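Local atomic coordinates of putative hexose oxidase (PDB entry 5AWV), a protein that probably oxidises the sugar of a glycopeptide antibiotic with a covalently bound FAD, and is captured with teicoplanin in its active site. Residues A73-V78 against G191-I196; P247-T252 against V315-P320; G369-R374 against A422-N427; D391-G396 against Y428-A433. One frame throughout, in Å; residues are numbered along the deposited sequence.

Interaction 1 of 4, residues A73-V78 against G191-I196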
loop_
_atom_site.group_PDB
_atom_site.type_symbol
_atom_site.label_atom_id
_atom_site.label_comp_id
_atom_site.label_asym_id
_atom_site.label_seq_id
_atom_site.Cartn_x
_atom_site.Cartn_y
_atom_site.Cartn_z
ATOM N N ALA A 73 2.902 -2.873 23.795
ATOM C CA ALA A 73 3.919 -3.561 23.007
ATOM C C ALA A 73 5.031 -2.572 22.614
ATOM O O ALA A 73 6.170 -2.909 22.735
ATOM C CB ALA A 73 3.308 -4.215 21.776
ATOM N N VAL A 74 4.675 -1.361 22.220
ATOM C CA VAL A 74 5.644 -0.309 21.928
ATOM C C VAL A 74 6.519 -0.023 23.177
ATOM O O VAL A 74 7.744 -0.155 23.097
ATOM C CB VAL A 74 4.933 0.956 21.459
ATOM C CG1 VAL A 74 5.910 2.108 21.375
ATOM C CG2 VAL A 74 4.389 0.716 19.999
ATOM N N GLU A 75 5.863 0.227 24.314
ATOM C CA GLU A 75 6.574 0.517 25.597
ATOM C C GLU A 75 7.536 -0.568 25.997
ATOM O O GLU A 75 8.643 -0.306 26.450
ATOM C CB GLU A 75 5.590 0.791 26.740
ATOM C CG GLU A 75 5.895 2.022 27.638
ATOM C CD GLU A 75 4.594 2.790 28.009
ATOM O OE1 GLU A 75 4.635 3.942 28.437
ATOM O OE2 GLU A 75 3.472 2.286 27.811
ATOM N N GLU A 76 7.129 -1.810 25.845
ATOM C CA GLU A 76 8.027 -2.907 26.038
ATOM C C GLU A 76 9.323 -2.906 25.215
ATOM O O GLU A 76 10.408 -3.242 25.744
ATOM C CB GLU A 76 7.293 -4.242 25.871
ATOM C CG GLU A 76 8.211 -5.397 26.239
ATOM C CD GLU A 76 7.515 -6.743 26.386
ATOM O OE1 GLU A 76 8.275 -7.736 26.354
ATOM O OE2 GLU A 76 6.251 -6.815 26.503
ATOM N N THR A 77 9.237 -2.536 23.932
ATOM C CA THR A 77 10.418 -2.469 23.120
ATOM C C THR A 77 11.251 -1.243 23.583
ATOM O O THR A 77 12.424 -1.262 23.447
ATOM C CB THR A 77 10.084 -2.327 21.610
ATOM O OG1 THR A 77 9.390 -1.083 21.392
ATOM C CG2 THR A 77 9.184 -3.494 21.131
ATOM N N VAL A 78 10.616 -0.174 24.022
ATOM C CA VAL A 78 11.411 0.988 24.480
ATOM C C VAL A 78 12.207 0.609 25.745
ATOM O O VAL A 78 13.400 0.866 25.849
ATOM C CB VAL A 78 10.553 2.165 24.811
ATOM C CG1 VAL A 78 11.446 3.373 25.193
ATOM C CG2 VAL A 78 9.742 2.578 23.627
ATOM N N GLY A 191 10.232 8.166 27.045
ATOM C CA GLY A 191 10.171 6.736 26.691
ATOM C C GLY A 191 8.826 6.103 26.932
ATOM O O GLY A 191 8.734 4.895 26.884
ATOM N N LYS A 192 7.798 6.909 27.163
ATOM C CA LYS A 192 6.453 6.441 27.387
ATOM C C LYS A 192 5.645 6.463 26.080
ATOM O O LYS A 192 5.623 7.466 25.354
ATOM C CB LYS A 192 5.621 7.421 28.264
ATOM C CG LYS A 192 6.137 7.727 29.654
ATOM C CD LYS A 192 6.519 6.450 30.407
ATOM C CE LYS A 192 6.549 6.731 31.917
ATOM N NZ LYS A 192 7.622 7.723 32.262
ATOM N N ALA A 193 4.817 5.447 25.915
ATOM C CA ALA A 193 3.889 5.383 24.803
ATOM C C ALA A 193 2.642 6.157 25.096
ATOM O O ALA A 193 2.096 6.029 26.180
ATOM C CB ALA A 193 3.635 3.907 24.512
ATOM N N ARG A 194 2.193 7.011 24.176
ATOM C CA ARG A 194 1.010 7.771 24.271
ATOM C C ARG A 194 0.148 7.583 23.010
ATOM O O ARG A 194 0.719 7.384 21.924
ATOM C CB ARG A 194 1.364 9.281 24.359
ATOM C CG ARG A 194 1.377 9.823 25.777
ATOM C CD ARG A 194 2.748 9.799 26.401
ATOM N NE ARG A 194 2.710 10.222 27.816
ATOM C CZ ARG A 194 2.282 9.479 28.845
ATOM N NH1 ARG A 194 1.801 8.234 28.689
ATOM N NH2 ARG A 194 2.320 10.001 30.054
ATOM N N VAL A 195 -1.152 7.830 23.116
ATOM C CA VAL A 195 -2.062 7.723 22.018
ATOM C C VAL A 195 -2.539 9.101 21.661
ATOM O O VAL A 195 -2.967 9.863 22.533
ATOM C CB VAL A 195 -3.258 6.867 22.415
ATOM C CG1 VAL A 195 -4.290 6.784 21.273
ATOM C CG2 VAL A 195 -2.767 5.507 22.842
ATOM N N ILE A 196 -2.515 9.427 20.363
ATOM C CA ILE A 196 -2.962 10.675 19.863
ATOM C C ILE A 196 -3.960 10.467 18.730
ATOM O O ILE A 196 -3.673 9.733 17.784
ATOM C CB ILE A 196 -1.756 11.505 19.355
ATOM C CG1 ILE A 196 -0.834 11.817 20.519
ATOM C CG2 ILE A 196 -2.246 12.757 18.650
ATOM C CD1 ILE A 196 0.287 12.750 20.212
#
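In the FAD-binding domain of this flavoprotein, helix 67-80 packs against the start of strand 193-199, and Glu-75 joins the two by a hydrogen bond from a side chain to the backbone. The N-H of Ala-193 reaches Glu-75 OE1 at 2.9 Å with an angle of 153° at the hydrogen, so the bond is fairly straight from the donor's side. On the acceptor's side the nitrogen sits 79° out of the carboxylate plane, which means that the group presents its flat side to the strand. The glutamate chain bends at chi2 (140°), which brings the carboxylate over the backbone at the strand's start. OE1 also lies 3.3 Å from Lys-192 CA, while OE2 rests 3.7 Å from the methyl CB of Ala-193. The ammonium of Lys-192 takes no part in this grip, its NZ being 6.2 Å from Glu-75 OE1. One helical turn away, CG1 of Val-78 meets Gly-191 O at 3.5 Å. The apolar contribution is looser: Val-74 CG1 and Ala-193 CB are 4.3 Å apart. Val-74 and Val-78 both lean on Val-187 of strand 179-187, which pairs through its backbone with strand 193-199 at the border of a five-stranded antiparallel sheet. On another flank of the helix, Ala-73 and Val-74 touch Ile-106 of strand 104-107, so helix 67-80 is packed between two sheets of the domain.

Interaction 2 of 4, residues P247-T252 against V315-P320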
loop_
_atom_site.group_PDB
_atom_site.type_symbol
_atom_site.label_atom_id
_atom_site.label_comp_id
_atom_site.label_asym_id
_atom_site.label_seq_id
_atom_site.Cartn_x
_atom_site.Cartn_y
_atom_site.Cartn_z
ATOM N N PRO A 247 -17.789 3.412 -9.840
ATOM C CA PRO A 247 -18.612 3.224 -11.005
ATOM C C PRO A 247 -19.346 1.858 -10.904
ATOM O O PRO A 247 -18.722 0.867 -10.474
ATOM C CB PRO A 247 -17.603 3.155 -12.170
ATOM C CG PRO A 247 -16.301 3.166 -11.558
ATOM C CD PRO A 247 -16.365 3.540 -10.135
ATOM N N ALA A 248 -20.596 1.816 -11.336
ATOM C CA ALA A 248 -21.317 0.552 -11.437
ATOM C C ALA A 248 -20.616 -0.440 -12.353
ATOM O O ALA A 248 -20.485 -1.632 -12.017
ATOM C CB ALA A 248 -22.704 0.810 -11.949
ATOM N N THR A 249 -20.078 0.078 -13.480
ATOM C CA THR A 249 -19.412 -0.728 -14.479
ATOM C C THR A 249 -18.257 0.014 -15.126
ATOM O O THR A 249 -18.236 1.244 -15.123
ATOM C CB THR A 249 -20.359 -1.166 -15.614
ATOM O OG1 THR A 249 -20.810 -0.030 -16.256
ATOM C CG2 THR A 249 -21.589 -1.893 -15.104
ATOM N N LEU A 250 -17.290 -0.788 -15.589
ATOM C CA LEU A 250 -16.117 -0.332 -16.296
ATOM C C LEU A 250 -16.121 -0.924 -17.698
ATOM O O LEU A 250 -16.505 -2.112 -17.879
ATOM C CB LEU A 250 -14.863 -0.802 -15.565
ATOM C CG LEU A 250 -14.719 -0.224 -14.146
ATOM C CD1 LEU A 250 -13.694 -1.063 -13.374
ATOM C CD2 LEU A 250 -14.270 1.232 -14.142
ATOM N N LEU A 251 -15.731 -0.120 -18.661
ATOM C CA LEU A 251 -15.301 -0.665 -19.936
ATOM C C LEU A 251 -13.806 -0.926 -19.924
ATOM O O LEU A 251 -12.989 -0.057 -19.584
ATOM C CB LEU A 251 -15.740 0.335 -21.028
ATOM C CG LEU A 251 -16.043 -0.045 -22.458
ATOM C CD1 LEU A 251 -17.065 -1.191 -22.539
ATOM C CD2 LEU A 251 -16.574 1.205 -23.186
ATOM N N THR A 252 -13.429 -2.134 -20.257
ATOM C CA THR A 252 -12.046 -2.570 -20.197
ATOM C C THR A 252 -11.522 -3.153 -21.529
ATOM O O THR A 252 -12.274 -3.754 -22.298
ATOM C CB THR A 252 -11.850 -3.609 -19.095
ATOM O OG1 THR A 252 -12.587 -4.803 -19.415
ATOM C CG2 THR A 252 -12.364 -3.054 -17.697
ATOM N N VAL A 315 -12.198 2.302 -18.342
ATOM C CA VAL A 315 -12.901 3.565 -18.284
ATOM C C VAL A 315 -14.196 3.372 -17.550
ATOM O O VAL A 315 -14.847 2.338 -17.706
ATOM C CB VAL A 315 -13.226 4.051 -19.717
ATOM C CG1 VAL A 315 -13.833 5.441 -19.753
ATOM C CG2 VAL A 315 -11.935 4.076 -20.488
ATOM N N ASP A 316 -14.537 4.353 -16.724
ATOM C CA ASP A 316 -15.849 4.463 -16.102
ATOM C C ASP A 316 -16.907 4.443 -17.193
ATOM O O ASP A 316 -16.971 5.364 -18.004
ATOM C CB ASP A 316 -15.905 5.790 -15.332
ATOM C CG ASP A 316 -17.227 6.020 -14.622
ATOM O OD1 ASP A 316 -18.206 5.251 -14.812
ATOM O OD2 ASP A 316 -17.215 6.915 -13.777
ATOM N N ALA A 317 -17.712 3.400 -17.198
ATOM C CA ALA A 317 -18.768 3.177 -18.148
ATOM C C ALA A 317 -20.114 3.863 -17.863
ATOM O O ALA A 317 -21.052 3.618 -18.578
ATOM C CB ALA A 317 -18.972 1.688 -18.320
ATOM N N THR A 318 -20.198 4.740 -16.874
ATOM C CA THR A 318 -21.413 5.429 -16.507
ATOM C C THR A 318 -21.915 6.373 -17.640
ATOM O O THR A 318 -23.098 6.353 -17.969
ATOM C CB THR A 318 -21.147 6.334 -15.308
ATOM O OG1 THR A 318 -20.675 5.552 -14.244
ATOM C CG2 THR A 318 -22.413 7.176 -14.848
ATOM N N ARG A 319 -21.023 7.204 -18.190
ATOM C CA ARG A 319 -21.438 8.192 -19.208
ATOM C C ARG A 319 -21.414 7.572 -20.621
ATOM O O ARG A 319 -20.662 6.608 -20.907
ATOM C CB ARG A 319 -20.623 9.492 -19.107
ATOM C CG ARG A 319 -20.773 10.204 -17.746
ATOM C CD ARG A 319 -19.830 11.377 -17.524
ATOM N NE ARG A 319 -20.492 12.674 -17.769
ATOM C CZ ARG A 319 -20.469 13.368 -18.911
ATOM N NH1 ARG A 319 -19.785 12.925 -19.990
ATOM N NH2 ARG A 319 -21.137 14.529 -18.980
ATOM N N PRO A 320 -22.317 8.049 -21.467
ATOM C CA PRO A 320 -22.429 7.499 -22.838
ATOM C C PRO A 320 -21.218 7.746 -23.732
ATOM O O PRO A 320 -21.059 6.967 -24.616
ATOM C CB PRO A 320 -23.697 8.178 -23.423
ATOM C CG PRO A 320 -23.985 9.340 -22.540
ATOM C CD PRO A 320 -23.375 9.048 -21.182
HETATM O O HOH W 1 -21.709 4.355 -12.214
#
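Leu-251 and Val-315 form a hydrogen-bonded antiparallel pair in which each backbone N-H is spent on the other's carbonyl. Leu-251 N reaches Val-315 O at 2.8 Å, nearly along the C=O axis, and the return bond from Val-315 N to Leu-251 O has the same length and lies in the carbonyl plane. The pairing then runs past the non-hydrogen-bonded pair Leu-250 and Asp-316 to Ala-317 N, which donates to Thr-249 O at 3.0 Å from a position tilted 31° out of the carbonyl plane. Val-315 O receives in addition a CA-H...O contact from Leu-250 CA at 3.3 Å. Beyond the pairing, the carboxylate of Asp-316 organises the turn. OD1 accepts from Thr-318 N at 2.9 Å, which defines an Asx turn, and from Thr-318 OG1 on its syn side; OD2 is taken by Gln-171. With CG anti to the backbone N (chi1 -179°), the carboxylate extends to Pro-247, whose CB stands 3.4 Å from OD1. A water accepts from Ala-248 N and donates to Thr-318 OG1, bridging the two segments. Thr-249 OG1 touches the methyl of Ala-317 at 3.3 Å, but its polar partner is Glu-347 on strand 340-349, the other neighbour of strand 249-257 in the sheet. Where the ladder ends, then, polar side chains and a water take over from backbone pairing: three main-chain bonds hold the strands, while OD1, gripped by two donors, fixes the turn that follows strand 309-316.

Interaction 3 of 4, residues G369-R374 against A422-N427. With N1L (2-amino-2-deoxy-beta-D-glucopyranuronic acid), chain B.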
loop_
_atom_site.group_PDB
_atom_site.type_symbol
_atom_site.label_atom_id
_atom_site.label_comp_id
_atom_site.label_asym_id
_atom_site.label_seq_id
_atom_site.Cartn_x
_atom_site.Cartn_y
_atom_site.Cartn_z
ATOM N N GLY A 369 10.087 6.398 -10.446
ATOM C CA GLY A 369 10.160 7.832 -10.747
ATOM C C GLY A 369 8.784 8.345 -11.066
ATOM O O GLY A 369 7.889 7.559 -11.458
ATOM N N TYR A 370 8.562 9.648 -10.875
ATOM C CA TYR A 370 7.417 10.331 -11.373
ATOM C C TYR A 370 7.770 11.028 -12.692
ATOM O O TYR A 370 8.840 11.606 -12.804
ATOM C CB TYR A 370 7.010 11.410 -10.420
ATOM C CG TYR A 370 6.182 10.968 -9.266
ATOM C CD1 TYR A 370 4.794 10.832 -9.420
ATOM C CD2 TYR A 370 6.741 10.817 -8.001
ATOM C CE1 TYR A 370 3.992 10.486 -8.342
ATOM C CE2 TYR A 370 5.933 10.457 -6.910
ATOM C CZ TYR A 370 4.560 10.293 -7.079
ATOM O OH TYR A 370 3.716 9.936 -6.064
ATOM N N LEU A 371 6.831 11.073 -13.611
ATOM C CA LEU A 371 6.893 11.907 -14.811
ATOM C C LEU A 371 5.894 13.029 -14.805
ATOM O O LEU A 371 4.704 12.766 -14.698
ATOM C CB LEU A 371 6.660 11.034 -16.059
ATOM C CG LEU A 371 7.831 10.059 -16.360
ATOM C CD1 LEU A 371 7.426 9.085 -17.427
ATOM C CD2 LEU A 371 9.122 10.787 -16.717
ATOM N N ARG A 372 6.366 14.245 -15.127
ATOM C CA ARG A 372 5.527 15.414 -15.471
ATOM C C ARG A 372 5.320 15.601 -16.953
ATOM O O ARG A 372 4.372 16.224 -17.344
ATOM C CB ARG A 372 6.175 16.724 -14.968
ATOM C CG ARG A 372 6.485 16.703 -13.518
ATOM C CD ARG A 372 7.366 17.901 -13.168
ATOM N NE ARG A 372 6.496 19.095 -13.191
ATOM C CZ ARG A 372 6.923 20.349 -13.294
ATOM N NH1 ARG A 372 8.216 20.636 -13.472
ATOM N NH2 ARG A 372 6.050 21.342 -13.242
ATOM N N LYS A 373 6.216 15.058 -17.759
ATOM C CA LYS A 373 6.188 15.101 -19.226
ATOM C C LYS A 373 6.616 13.703 -19.644
ATOM O O LYS A 373 7.115 12.937 -18.804
ATOM C CB LYS A 373 7.169 16.115 -19.742
ATOM C CG LYS A 373 6.741 17.499 -19.491
ATOM C CD LYS A 373 7.905 18.422 -19.811
ATOM C CE LYS A 373 7.802 19.084 -21.151
ATOM N NZ LYS A 373 7.561 20.550 -20.953
ATOM N N ARG A 374 6.485 13.370 -20.931
ATOM C CA ARG A 374 7.007 12.097 -21.372
ATOM C C ARG A 374 8.482 11.961 -21.199
ATOM O O ARG A 374 9.286 12.936 -21.219
ATOM C CB ARG A 374 6.631 11.822 -22.823
ATOM C CG ARG A 374 7.392 12.708 -23.832
ATOM C CD ARG A 374 7.293 12.003 -25.163
ATOM N NE ARG A 374 7.776 12.708 -26.329
ATOM C CZ ARG A 374 8.988 12.610 -26.856
ATOM N NH1 ARG A 374 9.927 11.885 -26.268
ATOM N NH2 ARG A 374 9.228 13.224 -28.028
ATOM N N ALA A 422 2.094 15.563 -11.736
ATOM C CA ALA A 422 2.576 14.461 -12.526
ATOM C C ALA A 422 1.467 13.875 -13.395
ATOM O O ALA A 422 0.272 14.041 -13.133
ATOM C CB ALA A 422 3.167 13.381 -11.600
ATOM N N ILE A 423 1.888 13.206 -14.467
ATOM C CA ILE A 423 0.978 12.535 -15.408
ATOM C C ILE A 423 1.151 11.003 -15.358
ATOM O O ILE A 423 0.216 10.266 -15.703
ATOM C CB ILE A 423 1.208 13.056 -16.847
ATOM C CG1 ILE A 423 2.626 12.723 -17.414
ATOM C CG2 ILE A 423 1.008 14.534 -16.895
ATOM C CD1 ILE A 423 2.836 13.070 -18.929
ATOM N N LEU A 424 2.336 10.522 -14.958
ATOM C CA LEU A 424 2.617 9.058 -14.934
ATOM C C LEU A 424 3.472 8.733 -13.753
ATOM O O LEU A 424 4.345 9.552 -13.354
ATOM C CB LEU A 424 3.384 8.685 -16.223
ATOM C CG LEU A 424 2.593 8.797 -17.531
ATOM C CD1 LEU A 424 3.539 8.901 -18.737
ATOM C CD2 LEU A 424 1.682 7.602 -17.655
ATOM N N LYS A 425 3.338 7.515 -13.249
ATOM C CA LYS A 425 4.325 7.015 -12.385
ATOM C C LYS A 425 5.065 5.997 -13.237
ATOM O O LYS A 425 4.444 5.230 -14.017
ATOM C CB LYS A 425 3.785 6.374 -11.128
ATOM C CG LYS A 425 2.866 7.303 -10.246
ATOM C CD LYS A 425 2.990 6.885 -8.761
ATOM C CE LYS A 425 1.898 7.647 -7.956
ATOM N NZ LYS A 425 2.205 7.603 -6.513
ATOM N N VAL A 426 6.347 5.947 -13.085
ATOM C CA VAL A 426 7.114 4.925 -13.879
ATOM C C VAL A 426 7.839 3.976 -12.964
ATOM O O VAL A 426 8.656 4.423 -12.128
ATOM C CB VAL A 426 7.981 5.580 -15.016
ATOM C CG1 VAL A 426 8.900 6.638 -14.530
ATOM C CG2 VAL A 426 8.892 4.515 -15.706
ATOM N N ASN A 427 7.671 2.676 -13.190
ATOM C CA ASN A 427 8.357 1.677 -12.466
ATOM C C ASN A 427 9.309 0.865 -13.345
ATOM O O ASN A 427 9.032 0.584 -14.524
ATOM C CB ASN A 427 7.379 0.720 -11.763
ATOM C CG ASN A 427 6.712 1.364 -10.540
ATOM O OD1 ASN A 427 7.063 2.459 -10.144
ATOM N ND2 ASN A 427 5.752 0.693 -9.977
HETATM C C1 N1L B . 2.890 -5.117 -8.492
HETATM C C2 N1L B . 4.459 -5.045 -8.861
HETATM C C3 N1L B . 5.197 -3.908 -8.127
HETATM C C4 N1L B . 4.466 -2.621 -8.445
HETATM C C5 N1L B . 3.044 -2.679 -7.824
HETATM C C6 N1L B . 2.262 -1.348 -7.976
HETATM N N2 N1L B . 5.178 -6.290 -8.595
HETATM O O3 N1L B . 6.615 -3.766 -8.616
HETATM O O4 N1L B . 5.248 -1.412 -7.967
HETATM O O5 N1L B . 2.258 -3.731 -8.513
HETATM O O6B N1L B . 1.505 -1.235 -9.176
HETATM O O6A N1L B . 3.118 -0.280 -8.060
#
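Backbone pairing carries most of the contact between strand segments 369-371 and 424-427, whose axes approach to 4.7 Å at 146° between their directions. Gly-369 and Val-426 exchange both N-H groups, and Leu-371 N donates to Leu-424 O at 2.9 Å. Leu-371 O then accepts twice, from Ile-423 N at 2.9 Å and from Leu-424 N at 3.3 Å; with both residues facing Leu-371, this is a classic beta bulge. Among polar side chains, Tyr-370 and Lys-425 run side by side, pointing the same way. The extended lysine passes its CE 3.5 Å from Tyr-370 CE1, then its NZ donates to Tyr-370 OH at 2.8 Å. The ammonium also makes cation-pi contacts with Tyr-165, Tyr-403 and Tyr-470, of which Tyr-165 and Tyr-470 bind FAD, so that an aromatic cage probably stabilises its buried charge. Apolar contacts divide between the sheet faces: Tyr-370 CD1 meets Ala-422 CB at 3.7 Å, whereas Leu-371 lies across Leu-424 and Val-426, its CG 4.0 Å from Val-426 CG1. Asn-427, next along the strand, lines the pocket of the aminoglucuronic acid, to which Thr-366 OG1 is hydrogen-bonded. Strand 424-432 lies between strands 363-371 and 395-402; Leu-371 and Val-426 pack on Leu-400 of the latter, while Leu-424 touches Tyr-278 of helix 264-280.

Interaction 4 of 4, residues D391-G396 against Y428-A433. With T55 (8-methylnonanoic acid), chain Z.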
loop_
_atom_site.group_PDB
_atom_site.type_symbol
_atom_site.label_atom_id
_atom_site.label_comp_id
_atom_site.label_asym_id
_atom_site.label_seq_id
_atom_site.Cartn_x
_atom_site.Cartn_y
_atom_site.Cartn_z
ATOM N N ASP A 391 19.570 -10.833 -21.355
ATOM C CA ASP A 391 19.918 -12.240 -21.298
ATOM C C ASP A 391 20.174 -12.615 -19.840
ATOM O O ASP A 391 20.874 -11.919 -19.126
ATOM C CB ASP A 391 21.160 -12.532 -22.152
ATOM C CG ASP A 391 20.849 -12.518 -23.676
ATOM O OD1 ASP A 391 19.668 -12.743 -24.061
ATOM O OD2 ASP A 391 21.785 -12.289 -24.490
ATOM N N GLY A 392 19.548 -13.690 -19.429
ATOM C CA GLY A 392 19.649 -14.192 -18.064
ATOM C C GLY A 392 18.634 -13.571 -17.110
ATOM O O GLY A 392 18.554 -13.973 -15.966
ATOM N N ILE A 393 17.826 -12.640 -17.592
ATOM C CA ILE A 393 16.865 -11.945 -16.737
ATOM C C ILE A 393 15.570 -12.656 -16.824
ATOM O O ILE A 393 15.002 -12.754 -17.920
ATOM C CB ILE A 393 16.681 -10.481 -17.167
ATOM C CG1 ILE A 393 18.033 -9.817 -17.259
ATOM C CG2 ILE A 393 15.656 -9.794 -16.235
ATOM C CD1 ILE A 393 18.819 -9.914 -15.935
ATOM N N ASP A 394 15.104 -13.209 -15.700
ATOM C CA ASP A 394 13.840 -13.893 -15.643
ATOM C C ASP A 394 12.632 -13.025 -15.988
ATOM O O ASP A 394 11.775 -13.419 -16.791
ATOM C CB ASP A 394 13.597 -14.520 -14.255
ATOM C CG ASP A 394 14.576 -15.673 -13.912
ATOM O OD1 ASP A 394 15.302 -16.120 -14.806
ATOM O OD2 ASP A 394 14.621 -16.087 -12.732
ATOM N N TYR A 395 12.512 -11.870 -15.320
ATOM C CA TYR A 395 11.479 -10.863 -15.674
ATOM C C TYR A 395 12.065 -9.526 -15.484
ATOM O O TYR A 395 12.770 -9.307 -14.507
ATOM C CB TYR A 395 10.234 -10.959 -14.790
ATOM C CG TYR A 395 9.185 -9.890 -15.112
ATOM C CD1 TYR A 395 8.453 -9.949 -16.298
ATOM C CD2 TYR A 395 8.882 -8.856 -14.206
ATOM C CE1 TYR A 395 7.508 -8.986 -16.633
ATOM C CE2 TYR A 395 7.909 -7.902 -14.495
ATOM C CZ TYR A 395 7.250 -7.937 -15.700
ATOM O OH TYR A 395 6.293 -7.018 -15.991
ATOM N N GLY A 396 11.899 -8.683 -16.502
ATOM C CA GLY A 396 12.318 -7.335 -16.442
ATOM C C GLY A 396 11.271 -6.524 -17.171
ATOM O O GLY A 396 10.728 -6.977 -18.221
ATOM N N TYR A 428 10.417 0.531 -12.748
ATOM C CA TYR A 428 11.525 -0.257 -13.327
ATOM C C TYR A 428 11.699 -1.475 -12.478
ATOM O O TYR A 428 12.168 -1.407 -11.331
ATOM C CB TYR A 428 12.783 0.638 -13.428
ATOM C CG TYR A 428 12.587 1.997 -14.110
ATOM C CD1 TYR A 428 12.190 3.099 -13.382
ATOM C CD2 TYR A 428 12.792 2.188 -15.487
ATOM C CE1 TYR A 428 12.044 4.331 -13.939
ATOM C CE2 TYR A 428 12.629 3.433 -16.056
ATOM C CZ TYR A 428 12.253 4.501 -15.280
ATOM O OH TYR A 428 12.052 5.722 -15.855
ATOM N N ILE A 429 11.314 -2.637 -13.026
ATOM C CA ILE A 429 11.029 -3.855 -12.295
ATOM C C ILE A 429 11.868 -5.026 -12.749
ATOM O O ILE A 429 12.074 -5.191 -13.930
ATOM C CB ILE A 429 9.575 -4.276 -12.468
ATOM C CG1 ILE A 429 8.639 -3.148 -12.025
ATOM C CG2 ILE A 429 9.190 -5.498 -11.606
ATOM C CD1 ILE A 429 7.272 -3.271 -12.614
ATOM N N THR A 430 12.422 -5.775 -11.810
ATOM C CA THR A 430 12.946 -7.117 -12.168
ATOM C C THR A 430 12.626 -8.068 -11.048
ATOM O O THR A 430 12.521 -7.689 -9.882
ATOM C CB THR A 430 14.494 -7.022 -12.468
ATOM O OG1 THR A 430 14.991 -8.299 -12.946
ATOM C CG2 THR A 430 15.298 -6.656 -11.208
ATOM N N GLY A 431 12.445 -9.337 -11.398
ATOM C CA GLY A 431 12.128 -10.410 -10.462
ATOM C C GLY A 431 12.924 -11.681 -10.857
ATOM O O GLY A 431 13.271 -11.868 -12.035
ATOM N N TRP A 432 13.269 -12.491 -9.868
ATOM C CA TRP A 432 14.086 -13.681 -10.146
ATOM C C TRP A 432 13.611 -14.854 -9.313
ATOM O O TRP A 432 13.147 -14.684 -8.175
ATOM C CB TRP A 432 15.562 -13.341 -9.969
ATOM C CG TRP A 432 15.906 -12.850 -8.636
ATOM C CD1 TRP A 432 16.313 -13.605 -7.562
ATOM C CD2 TRP A 432 15.843 -11.500 -8.174
ATOM N NE1 TRP A 432 16.485 -12.802 -6.475
ATOM C CE2 TRP A 432 16.212 -11.506 -6.824
ATOM C CE3 TRP A 432 15.482 -10.284 -8.763
ATOM C CZ2 TRP A 432 16.297 -10.350 -6.086
ATOM C CZ3 TRP A 432 15.497 -9.176 -8.014
ATOM C CH2 TRP A 432 15.901 -9.194 -6.686
ATOM N N ALA A 433 13.662 -16.047 -9.920
ATOM C CA ALA A 433 13.126 -17.278 -9.270
ATOM C C ALA A 433 14.163 -17.893 -8.337
ATOM O O ALA A 433 13.809 -18.413 -7.307
ATOM C CB ALA A 433 12.693 -18.292 -10.321
HETATM C CAD T55 Z . 10.909 -13.633 -12.607
HETATM C CAE T55 Z . 9.869 -14.310 -11.751
HETATM C CAG T55 Z . 8.574 -13.499 -11.738
HETATM C CAH T55 Z . 8.797 -12.169 -11.011
HETATM C CAI T55 Z . 7.593 -11.247 -11.167
HETATM C CAJ T55 Z . 7.819 -9.931 -10.417
HETATM C CAK T55 Z . 6.473 -9.279 -10.200
HETATM C CAL T55 Z . 6.559 -8.059 -9.268
HETATM C CAF T55 Z . 9.626 -15.692 -12.317
HETATM C C T55 Z . 5.174 -7.396 -9.226
HETATM O O T55 Z . 4.183 -7.867 -9.828
#
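Asp-394, just before strand 395-402, reaches across to Ala-433, just past strand 424-432. Its CB lies 3.5 Å from Gly-431 O and, on the ligand side, 3.3 Å from CAD of the 8-methylnonanoyl chain. CG lies 4.1 Å from Ala-433 N, and OD2 completes the reach by accepting that N-H at 3.0 Å and 171°, nearly along its C-O axis. CG stands beside the backbone N and anti to the carbonyl carbon (chi1 -66°), which places OD2 within bonding distance of Ala-433 N. Between these ends, strands 395-402 and 424-432 pair antiparallel within the seven-stranded sheet, and the acyl chain of teicoplanin lies over this strand pair at an oblique angle, in a pocket that includes Asp-394, Tyr-395, Gly-431 and Trp-432. Tyr-395 O is gripped by two donors: Thr-430 OG1 at 2.9 Å, in the carbonyl plane, and Gly-431 N from above that plane. The bond from Tyr-395 N to Gly-431 O is weak. The Tyr-395 ring takes Ile-429 CG2 at its edge, 4.0 Å from CE2, and its OH is bonded to Trp-399. Gly-431 bears no side chain where the ligand passes, and its O makes a tight approach to CAD, at 3.0 Å.

Overall arrangement
From the N terminus, interaction 1 comes first: it brings helix 67-80 to strand 193-199 across 112 intervening residues, within the FAD-binding domain. Interaction 2 then closes a 62-residue excursion between strands 249-257 and 309-316, its centre about 47 Å from that of interaction 1 and on the opposite side of the chain's centre. Both are complete before interactions 3 and 4 open. These last two cross, since their segments alternate, and they share strand 424-432, pairing it with strand 363-371 in one case and strand 395-402 in the other. Interactions 2, 3 and 4 thus belong to one seven-stranded antiparallel sheet, which carries part of the sugar and acyl-chain sites.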